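Side-chain contact in taurocyamine kinase (Schistosoma mansoni, PDB 4WOD), which reversibly transfers a phosphate from ATP to taurocyamine, giving N-phosphotaurocyamine and ADP, with magnesium as cofactor: residues G493-T498 and K502-K507. The protein carries 4 engineered substitutions. Residues are numbered along the deposited sequence; the frame is centred on the assembly and turned at random.
Sequences GFLFPT and KTDRIK. Engineered in segment 493-498: Gly493 (natural residue Asp).
Arg505 reaches from the first turn of its helix to the carbonyl oxygen of Pro497, a worked example of how a guanidinium group can tie a loop to the helix that follows it. Although its CB points away from the loop, the chain runs extended from CG to NE and carries the charged end back. NH2 donates to Pro497 O at 3.0 Å with an N-H...O angle of 143°, and NH1 adds a weak second bond to the same oxygen at 3.2 Å. The oxygen lies at the edge of the guanidinium, somewhat out of its plane, whereas NH2 stands 31° out of the carbonyl plane. Beside this fork, Pro497 CB packs against NH1 of Arg505 at 3.8 Å.

At the Phe494 end of the loop, van der Waals contact takes over. The Phe494 ring presents its edge to Lys507, whose CG lies in the ring plane, 3.9 Å from CZ. A chi1 of 177° sets Lys507 CG opposite the backbone N and lays the first methylenes at that edge, crossing the phenyl side chain at about a right angle, while the rest of the chain leads away. Phe494 CE1 also approaches the backbone O of Asp504. Between these two ends, Leu495 CD1 touches Asp504 OD2 at 3.8 Å; that carboxylate oxygen accepts a hydrogen bond from the backbone N of Ser501, just before the helix.

Arg562 and Arg568 bring like charges close to NH2 and NH1 of Arg505, which the Pro497 carbonyl may partly offset. In the second phosphagen kinase C-terminal domain, with Thr498's side chain about 8 Å from that of Cys631, the predicted active-site residue, the contact fastens the loop following strand 480-489 to the start of helix 502-517, while His587, next to strand 588-595, bonds Leu495 O and meets Phe496 edge-to-face.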
ATOM      1  N   GLY A 493     -17.663 -25.544  -0.328  1.00 16.07           N
ATOM      2  CA  GLY A 493     -16.402 -26.213  -0.084  1.00 17.23           C
ATOM      3  C   GLY A 493     -15.162 -25.345  -0.059  1.00 19.78           C
ATOM      4  O   GLY A 493     -14.100 -25.815   0.341  1.00 26.22           O
ATOM      5  N   PHE A 494     -15.279 -24.088  -0.489  1.00 20.68           N
ATOM      6  CA  PHE A 494     -14.130 -23.181  -0.520  1.00 15.00           C
ATOM      7  C   PHE A 494     -14.199 -22.045   0.491  1.00 14.96           C
ATOM      8  O   PHE A 494     -15.241 -21.396   0.662  1.00 15.08           O
ATOM      9  CB  PHE A 494     -13.976 -22.575  -1.924  1.00 13.76           C
ATOM     10  CG  PHE A 494     -13.559 -23.577  -2.961  1.00 16.18           C
ATOM     11  CD1 PHE A 494     -12.209 -23.830  -3.203  1.00 19.05           C
ATOM     12  CD2 PHE A 494     -14.507 -24.317  -3.645  1.00 17.49           C
ATOM     13  CE1 PHE A 494     -11.827 -24.775  -4.142  1.00 19.16           C
ATOM     14  CE2 PHE A 494     -14.130 -25.252  -4.578  1.00 18.01           C
ATOM     15  CZ  PHE A 494     -12.791 -25.485  -4.826  1.00 17.80           C
ATOM     16  N   LEU A 495     -13.062 -21.775   1.121  1.00 12.36           N
ATOM     17  CA  LEU A 495     -12.876 -20.541   1.849  1.00 12.90           C
ATOM     18  C   LEU A 495     -13.106 -19.368   0.887  1.00 16.91           C
ATOM     19  O   LEU A 495     -12.892 -19.497  -0.319  1.00 14.39           O
ATOM     20  CB  LEU A 495     -11.472 -20.463   2.442  1.00 15.31           C
ATOM     21  CG  LEU A 495     -11.177 -21.493   3.522  1.00 17.86           C
ATOM     22  CD1 LEU A 495      -9.757 -21.277   4.068  1.00 20.16           C
ATOM     23  CD2 LEU A 495     -12.224 -21.368   4.618  1.00 16.32           C
ATOM     24  N   PHE A 496     -13.554 -18.245   1.419  1.00 13.25           N
ATOM     25  CA  PHE A 496     -13.837 -17.053   0.588  1.00 17.83           C
ATOM     26  C   PHE A 496     -12.560 -16.322   0.151  1.00 16.44           C
ATOM     27  O   PHE A 496     -11.488 -16.589   0.699  1.00 16.21           O
ATOM     28  CB  PHE A 496     -14.776 -16.115   1.354  1.00 17.97           C
ATOM     29  CG  PHE A 496     -16.155 -16.658   1.519  1.00 16.10           C
ATOM     30  CD1 PHE A 496     -16.560 -17.803   0.828  1.00 16.61           C
ATOM     31  CD2 PHE A 496     -17.061 -16.030   2.370  1.00 19.74           C
ATOM     32  CE1 PHE A 496     -17.856 -18.297   0.975  1.00 15.08           C
ATOM     33  CE2 PHE A 496     -18.334 -16.517   2.523  1.00 17.03           C
ATOM     34  CZ  PHE A 496     -18.735 -17.657   1.824  1.00 18.29           C
ATOM     35  N   PRO A 497     -12.654 -15.398  -0.852  1.00 15.11           N
ATOM     36  CA  PRO A 497     -11.419 -14.798  -1.378  1.00 15.88           C
ATOM     37  C   PRO A 497     -10.668 -13.955  -0.355  1.00 18.77           C
ATOM     38  O   PRO A 497      -9.586 -13.499  -0.651  1.00 21.79           O
ATOM     39  CB  PRO A 497     -11.903 -13.918  -2.549  1.00 14.90           C
ATOM     40  CG  PRO A 497     -13.218 -14.555  -2.983  1.00 18.12           C
ATOM     41  CD  PRO A 497     -13.837 -15.063  -1.676  1.00 18.24           C
ATOM     42  N   THR A 498     -11.251 -13.750   0.819  1.00 17.54           N
ATOM     43  CA  THR A 498     -10.604 -12.979   1.872  1.00 18.01           C
ATOM     44  C   THR A 498      -9.403 -13.742   2.446  1.00 18.83           C
ATOM     45  O   THR A 498      -8.289 -13.222   2.470  1.00 18.35           O
ATOM     46  CB  THR A 498     -11.601 -12.645   3.007  1.00 17.42           C
ATOM     47  OG1 THR A 498     -12.355 -13.816   3.327  1.00 20.81           O
ATOM     48  CG2 THR A 498     -12.564 -11.504   2.604  1.00 19.44           C
ATOM     49  N   LYS A 502      -3.534 -19.895  -1.470  1.00 17.51           N
ATOM     50  CA  LYS A 502      -3.160 -19.806  -2.887  1.00 17.74           C
ATOM     51  C   LYS A 502      -3.576 -21.066  -3.638  1.00 21.25           C
ATOM     52  O   LYS A 502      -4.099 -20.989  -4.751  1.00 20.44           O
ATOM     53  CB  LYS A 502      -1.661 -19.573  -3.029  1.00 19.33           C
ATOM     54  CG  LYS A 502      -1.171 -19.420  -4.471  1.00 26.52           C
ATOM     55  CD  LYS A 502       0.275 -18.962  -4.516  1.00 28.59           C
ATOM     56  CE  LYS A 502       1.145 -19.992  -5.198  1.00 34.98           C
ATOM     57  NZ  LYS A 502       2.542 -19.495  -5.372  1.00 42.85           N
ATOM     58  N   THR A 503      -3.345 -22.224  -3.025  1.00 17.72           N
ATOM     59  CA  THR A 503      -3.780 -23.492  -3.609  1.00 21.51           C
ATOM     60  C   THR A 503      -5.313 -23.552  -3.730  1.00 24.12           C
ATOM     61  O   THR A 503      -5.838 -24.071  -4.725  1.00 23.47           O
ATOM     62  CB  THR A 503      -3.248 -24.690  -2.784  1.00 23.24           C
ATOM     63  OG1 THR A 503      -1.822 -24.722  -2.886  1.00 32.45           O
ATOM     64  CG2 THR A 503      -3.807 -26.005  -3.300  1.00 23.29           C
ATOM     65  N   ASP A 504      -6.018 -23.017  -2.728  1.00 20.47           N
ATOM     66  CA  ASP A 504      -7.477 -22.867  -2.773  1.00 21.90           C
ATOM     67  C   ASP A 504      -7.890 -22.093  -4.019  1.00 19.81           C
ATOM     68  O   ASP A 504      -8.786 -22.523  -4.737  1.00 17.50           O
ATOM     69  CB  ASP A 504      -8.024 -22.130  -1.532  1.00 20.32           C
ATOM     70  CG  ASP A 504      -7.860 -22.918  -0.244  1.00 22.22           C
ATOM     71  OD1 ASP A 504      -7.692 -24.156  -0.332  1.00 22.36           O
ATOM     72  OD2 ASP A 504      -7.927 -22.292   0.861  1.00 20.11           O
ATOM     73  N   ARG A 505      -7.229 -20.962  -4.262  1.00 17.68           N
ATOM     74  CA  ARG A 505      -7.563 -20.100  -5.395  1.00 17.97           C
ATOM     75  C   ARG A 505      -7.357 -20.804  -6.719  1.00 20.46           C
ATOM     76  O   ARG A 505      -8.192 -20.687  -7.623  1.00 18.94           O
ATOM     77  CB  ARG A 505      -6.735 -18.825  -5.388  1.00 18.19           C
ATOM     78  CG  ARG A 505      -6.958 -17.916  -4.197  1.00 19.95           C
ATOM     79  CD  ARG A 505      -6.448 -16.508  -4.490  1.00 18.15           C
ATOM     80  NE  ARG A 505      -6.255 -15.764  -3.251  1.00 21.06           N
ATOM     81  CZ  ARG A 505      -7.145 -14.935  -2.717  1.00 18.58           C
ATOM     82  NH1 ARG A 505      -8.306 -14.712  -3.317  1.00 20.36           N
ATOM     83  NH2 ARG A 505      -6.864 -14.318  -1.584  1.00 19.26           N
ATOM     84  N   ILE A 506      -6.240 -21.535  -6.817  1.00 21.44           N
ATOM     85  CA  ILE A 506      -5.897 -22.279  -8.022  1.00 21.55           C
ATOM     86  C   ILE A 506      -6.939 -23.352  -8.297  1.00 21.33           C
ATOM     87  O   ILE A 506      -7.371 -23.545  -9.443  1.00 17.69           O
ATOM     88  CB  ILE A 506      -4.492 -22.937  -7.911  1.00 20.06           C
ATOM     89  CG1 ILE A 506      -3.411 -21.864  -7.799  1.00 23.92           C
ATOM     90  CG2 ILE A 506      -4.224 -23.844  -9.091  1.00 27.16           C
ATOM     91  CD1 ILE A 506      -2.031 -22.423  -7.456  1.00 24.12           C
ATOM     92  N   LYS A 507      -7.349 -24.060  -7.249  1.00 16.54           N
ATOM     93  CA  LYS A 507      -8.357 -25.089  -7.440  1.00 17.97           C
ATOM     94  C   LYS A 507      -9.711 -24.455  -7.780  1.00 18.30           C
ATOM     95  O   LYS A 507     -10.411 -24.943  -8.670  1.00 18.42           O
ATOM     96  CB  LYS A 507      -8.473 -25.994  -6.207  1.00 13.03           C
ATOM     97  CG  LYS A 507      -9.587 -27.044  -6.380  1.00 25.63           C
ATOM     98  CD  LYS A 507      -9.300 -28.355  -5.653  1.00 36.41           C
ATOM     99  CE  LYS A 507     -10.268 -29.447  -6.100  1.00 38.36           C
ATOM    100  NZ  LYS A 507      -9.988 -30.754  -5.438  1.00 47.94           N
TER